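Local coordinates for protein SPD1 nuclease (Streptococcus pyogenes, PDB 2XGR) that is a prophage-encoded extracellular endonuclease of the His-Me finger clan that probably hydrolyses DNA with the help of a bound metal ion, at residues His40-Tyr45 with Gly203-Gly208; Ser50-Pro55 with Ser221-Gly226. All blocks are in the same frame, centred on the assembly; numbering follows the deposited sequence.

Overall arrangement
Contacts 1 and 2 lie on the same side of the chain's centre, their own centres about 12 Å apart, and both reach the same antiparallel sheet. Along the chain their segments interleave: 40-45, 50-55, 203-208, then 221-226. In each, an early segment meets a later Asp-x-x-Gly turn, the first turn linking strands 196-204 and 209-214 and the second leading from strand 221-222 toward strand 228-233. The two contacts also touch, because Tyr45 OH packs 3.6 Å from Glu224 O and Thr43 approaches Asn225 and Gly226. Early strand 39-46 and the loop after it are thereby joined to hairpins that come about 160 residues later in the chain.

Contact 1: residues His40-Tyr45 with Gly203-Gly208; sequences HANTHY and GIDSSG
Asn42, on edge strand 39-46, reaches across to Asp205, the first residue of the turn between strands 196-204 and 209-214. From CB its CG stands anti to the backbone N (chi1 -160°), which carries the amide off the strand toward the turn. There CG lies beneath one face of the His44 ring, 3.6 Å from its plane and offset toward the rim. The branches then divide the work. OD1 accepts from the backbone N of His44 at 2.8 Å, the donor standing 40° above the carbonyl plane, and so closes an Asx turn. ND2 points across the contact to Asp205 OD2 at 3.3 Å. That hydrogen bond is weak, bent to 127° at the hydrogen, and the amide and carboxylate planes stand nearly perpendicular. Asparagine suits the place because one end accepts from its own strand while the other donates to the hairpin.

Asp205 is held chiefly by its own turn. Its OD1 accepts from Glu209 N and from Ser207 OG, the latter at 3.2 Å, while Gly208 N returns to Asp205 O at 2.9 Å to complete a type I turn. Gly208 suits the last position, whose positive phi would press a side chain against the preceding carbonyl. On the strand, Tyr45 N binds Thr43 OG1 at 3.0 Å in an ST turn, and that hydroxyl also bonds to Leu210 O. The chemistry thus implies a light link: a neutral amide probably tempers the carboxylate's charge a little, but it is probably the turn and Glu209 N, more than Asn42, that fix where Asp205 sits.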
loop_
_atom_site.group_PDB
_atom_site.type_symbol
_atom_site.label_atom_id
_atom_site.label_comp_id
_atom_site.label_asym_id
_atom_site.label_seq_id
_atom_site.Cartn_x
_atom_site.Cartn_y
_atom_site.Cartn_z
ATOM N N HIS A 40 -9.983 -1.011 14.762
ATOM C CA HIS A 40 -8.998 0.039 15.078
ATOM C C HIS A 40 -9.144 0.358 16.550
ATOM O O HIS A 40 -10.188 0.055 17.115
ATOM C CB HIS A 40 -9.247 1.321 14.245
ATOM C CG HIS A 40 -10.532 2.030 14.525
ATOM N ND1 HIS A 40 -10.660 3.022 15.482
ATOM C CD2 HIS A 40 -11.717 1.991 13.876
ATOM C CE1 HIS A 40 -11.896 3.510 15.455
ATOM N NE2 HIS A 40 -12.563 2.870 14.511
ATOM N N ALA A 41 -8.159 1.054 17.097
ATOM C CA ALA A 41 -8.242 1.583 18.440
ATOM C C ALA A 41 -7.813 3.043 18.403
ATOM O O ALA A 41 -6.811 3.423 17.726
ATOM C CB ALA A 41 -7.328 0.711 19.360
ATOM N N ASN A 42 -8.518 3.914 19.132
ATOM C CA ASN A 42 -8.025 5.290 19.220
ATOM C C ASN A 42 -6.774 5.401 20.084
ATOM O O ASN A 42 -6.818 5.082 21.255
ATOM C CB ASN A 42 -9.114 6.243 19.766
ATOM C CG ASN A 42 -8.849 7.714 19.422
ATOM O OD1 ASN A 42 -7.706 8.168 19.238
ATOM N ND2 ASN A 42 -9.949 8.473 19.269
ATOM N N THR A 43 -5.686 5.917 19.535
ATOM C CA THR A 43 -4.483 6.117 20.343
ATOM C C THR A 43 -4.576 7.382 21.226
ATOM O O THR A 43 -3.748 7.580 22.127
ATOM C CB THR A 43 -3.254 6.257 19.483
ATOM O OG1 THR A 43 -3.349 7.482 18.760
ATOM C CG2 THR A 43 -3.139 5.059 18.518
ATOM N N HIS A 44 -5.470 8.280 20.864
ATOM C CA HIS A 44 -5.480 9.648 21.423
ATOM C C HIS A 44 -4.214 10.461 21.211
ATOM O O HIS A 44 -4.036 11.481 21.858
ATOM C CB HIS A 44 -5.900 9.612 22.928
ATOM C CG HIS A 44 -7.180 8.890 23.147
ATOM N ND1 HIS A 44 -8.398 9.392 22.750
ATOM C CD2 HIS A 44 -7.428 7.661 23.648
ATOM C CE1 HIS A 44 -9.340 8.489 22.977
ATOM N NE2 HIS A 44 -8.780 7.440 23.542
ATOM N N TYR A 45 -3.340 10.073 20.270
ATOM C CA TYR A 45 -2.271 10.976 19.820
ATOM C C TYR A 45 -2.783 11.877 18.702
ATOM O O TYR A 45 -3.449 11.381 17.802
ATOM C CB TYR A 45 -1.140 10.166 19.209
ATOM C CG TYR A 45 -0.338 9.358 20.183
ATOM C CD1 TYR A 45 0.290 9.998 21.273
ATOM C CD2 TYR A 45 -0.124 7.995 19.984
ATOM C CE1 TYR A 45 1.074 9.280 22.179
ATOM C CE2 TYR A 45 0.652 7.250 20.899
ATOM C CZ TYR A 45 1.264 7.915 21.980
ATOM O OH TYR A 45 2.059 7.218 22.877
ATOM N N GLY A 203 -5.195 5.320 10.787
ATOM C CA GLY A 203 -6.456 6.061 10.526
ATOM C C GLY A 203 -6.377 7.418 11.243
ATOM O O GLY A 203 -5.523 7.629 12.131
ATOM N N ILE A 204 -7.183 8.377 10.774
ATOM C CA ILE A 204 -7.260 9.677 11.453
ATOM C C ILE A 204 -8.754 10.037 11.625
ATOM O O ILE A 204 -9.541 9.912 10.686
ATOM C CB ILE A 204 -6.590 10.777 10.619
ATOM C CG1 ILE A 204 -5.117 10.417 10.338
ATOM C CG2 ILE A 204 -6.520 12.136 11.463
ATOM C CD1 ILE A 204 -4.372 11.464 9.419
ATOM N N ASP A 205 -9.150 10.348 12.848
ATOM C CA ASP A 205 -10.575 10.659 13.053
ATOM C C ASP A 205 -10.825 12.168 12.782
ATOM O O ASP A 205 -9.903 12.911 12.409
ATOM C CB ASP A 205 -11.048 10.157 14.438
ATOM C CG ASP A 205 -10.560 11.030 15.598
ATOM O OD1 ASP A 205 -9.952 12.115 15.387
ATOM O OD2 ASP A 205 -10.677 10.536 16.740
ATOM N N SER A 206 -12.076 12.604 12.912
ATOM C CA SER A 206 -12.467 13.988 12.592
ATOM C C SER A 206 -11.621 14.982 13.365
ATOM O O SER A 206 -11.382 16.107 12.881
ATOM C CB SER A 206 -13.934 14.217 13.001
ATOM O OG SER A 206 -14.703 13.111 12.608
ATOM N N SER A 207 -11.262 14.614 14.598
ATOM C CA SER A 207 -10.451 15.533 15.427
ATOM C C SER A 207 -8.962 15.413 15.233
ATOM O O SER A 207 -8.204 16.120 15.894
ATOM C CB SER A 207 -10.843 15.530 16.910
ATOM O OG SER A 207 -10.368 14.370 17.604
ATOM N N GLY A 208 -8.529 14.652 14.213
ATOM C CA GLY A 208 -7.086 14.596 13.902
ATOM C C GLY A 208 -6.322 13.625 14.772
ATOM O O GLY A 208 -5.106 13.649 14.739
#

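Contact 2: residues Ser50-Pro55 with Ser221-Gly226; sequences SSKLLP and SIDENG
Lys52 and Asp223 form the salt bridge that ties the loop after strand 39-46 to the turn at 223-226. Lys52 NZ donates at 2.8 Å to Asp223 OD2, meeting the anti lone pair of that oxygen, the one turned away from OD1. The two side chains come from opposite directions, and Lys52 is fully extended beyond CG (chi2 to chi4 all near 180°), so its chain spans the gap and CE also comes within 3.3 Å of Asp223 OD2.

A water shares this carboxylate oxygen, donating to Asp223 OD2 at 2.7 Å. It accepts from Asn225 ND2 at 2.9 Å. A further hydrogen bond, 2.7 Å long, joins the water to Ser50 OG, bridging both segments.

One shell farther out, short turns position these groups. Ser50 OG accepts from Lys52 N at 3.0 Å in an ST turn, a role suited to a short hydroxyl side chain. Asp223 OD1 takes Asn225 N at 2.8 Å in an Asx turn and also bonds to Val227 N, holding the carboxylate while OD2 faces the lysine. Beyond the turns, Lys52 O accepts from Gln200 NE2 and His77 NE2, fixing the loop backbone to the sheet.

The aspartate therefore serves two purposes: one oxygen shapes its own turn, the other takes lysine and water, an environment that probably favours its ionised form at this surface contact.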
loop_
_atom_site.group_PDB
_atom_site.type_symbol
_atom_site.label_atom_id
_atom_site.label_comp_id
_atom_site.label_asym_id
_atom_site.label_seq_id
_atom_site.Cartn_x
_atom_site.Cartn_y
_atom_site.Cartn_z
ATOM N N SER A 50 3.450 12.244 14.778
ATOM C CA SER A 50 4.236 11.375 13.878
ATOM C C SER A 50 4.837 12.220 12.772
ATOM O O SER A 50 4.258 13.194 12.335
ATOM C CB SER A 50 3.301 10.354 13.222
ATOM O OG SER A 50 4.092 9.553 12.326
ATOM N N SER A 51 6.036 11.911 12.382
ATOM C CA SER A 51 6.605 12.554 11.196
ATOM C C SER A 51 6.458 11.699 9.948
ATOM O O SER A 51 6.999 12.030 8.901
ATOM C CB SER A 51 8.102 12.876 11.458
ATOM O OG SER A 51 8.872 11.675 11.603
ATOM N N LYS A 52 5.712 10.602 10.060
ATOM C CA LYS A 52 5.557 9.679 8.942
ATOM C C LYS A 52 4.400 9.932 8.004
ATOM O O LYS A 52 4.369 9.279 6.941
ATOM C CB LYS A 52 5.401 8.257 9.461
ATOM C CG LYS A 52 6.658 7.764 10.221
ATOM C CD LYS A 52 6.417 6.306 10.617
ATOM C CE LYS A 52 7.597 5.740 11.473
ATOM N NZ LYS A 52 7.371 4.303 11.858
ATOM N N LEU A 53 3.513 10.863 8.358
ATOM C CA LEU A 53 2.181 10.946 7.722
ATOM C C LEU A 53 2.108 12.205 6.855
ATOM O O LEU A 53 3.010 13.113 6.943
ATOM C CB LEU A 53 1.105 11.019 8.806
ATOM C CG LEU A 53 1.290 9.996 9.971
ATOM C CD1 LEU A 53 0.121 10.114 10.926
ATOM C CD2 LEU A 53 1.282 8.593 9.298
ATOM N N LEU A 54 1.080 12.268 6.027
ATOM C CA LEU A 54 0.748 13.541 5.312
ATOM C C LEU A 54 0.097 14.495 6.345
ATOM O O LEU A 54 -0.544 14.023 7.324
ATOM C CB LEU A 54 -0.219 13.249 4.171
ATOM C CG LEU A 54 0.462 12.532 3.014
ATOM C CD1 LEU A 54 -0.607 12.158 1.996
ATOM C CD2 LEU A 54 1.528 13.443 2.384
ATOM N N PRO A 55 0.275 15.828 6.164
ATOM C CA PRO A 55 -0.441 16.770 7.067
ATOM C C PRO A 55 -1.963 16.535 6.979
ATOM O O PRO A 55 -2.494 16.177 5.943
ATOM C CB PRO A 55 -0.077 18.152 6.483
ATOM C CG PRO A 55 1.317 17.977 5.932
ATOM C CD PRO A 55 1.133 16.553 5.195
ATOM N N SER A 221 3.593 -4.318 12.179
ATOM C CA SER A 221 4.520 -3.833 13.200
ATOM C C SER A 221 4.077 -2.413 13.508
ATOM O O SER A 221 4.036 -1.576 12.610
ATOM C CB SER A 221 5.967 -3.873 12.683
ATOM O OG SER A 221 6.863 -3.203 13.608
ATOM N N ILE A 222 3.861 -2.118 14.783
ATOM C CA ILE A 222 3.280 -0.861 15.203
ATOM C C ILE A 222 4.372 -0.041 15.854
ATOM O O ILE A 222 5.199 -0.594 16.562
ATOM C CB ILE A 222 2.164 -1.110 16.208
ATOM C CG1 ILE A 222 1.128 -2.054 15.564
ATOM C CG2 ILE A 222 1.457 0.158 16.530
ATOM C CD1 ILE A 222 0.557 -3.054 16.607
ATOM N N ASP A 223 4.463 1.260 15.517
ATOM C CA ASP A 223 5.543 2.083 16.088
ATOM C C ASP A 223 5.014 2.790 17.346
ATOM O O ASP A 223 3.898 2.500 17.819
ATOM C CB ASP A 223 6.083 3.092 15.038
ATOM C CG ASP A 223 5.080 4.237 14.720
ATOM O OD1 ASP A 223 3.981 4.422 15.319
ATOM O OD2 ASP A 223 5.418 4.941 13.754
ATOM N N GLU A 224 5.805 3.679 17.919
ATOM C CA GLU A 224 5.377 4.190 19.205
ATOM C C GLU A 224 4.267 5.240 19.141
ATOM O O GLU A 224 3.835 5.722 20.180
ATOM C CB GLU A 224 6.584 4.624 20.059
ATOM C CG GLU A 224 7.708 5.402 19.392
ATOM C CD GLU A 224 7.999 5.161 17.879
ATOM O OE1 GLU A 224 7.958 6.211 17.217
ATOM O OE2 GLU A 224 8.312 4.029 17.357
ATOM N N ASN A 225 3.768 5.547 17.922
ATOM C CA ASN A 225 2.574 6.409 17.758
ATOM C C ASN A 225 1.383 5.660 17.215
ATOM O O ASN A 225 0.365 6.257 16.873
ATOM C CB ASN A 225 2.902 7.583 16.845
ATOM C CG ASN A 225 4.014 8.418 17.377
ATOM O OD1 ASN A 225 4.010 8.809 18.569
ATOM N ND2 ASN A 225 4.955 8.736 16.521
ATOM N N GLY A 226 1.495 4.331 17.128
ATOM C CA GLY A 226 0.387 3.601 16.625
ATOM C C GLY A 226 0.278 3.455 15.094
ATOM O O GLY A 226 -0.728 2.949 14.626
HETATM O O HOH W 1 5.216 7.641 13.902
#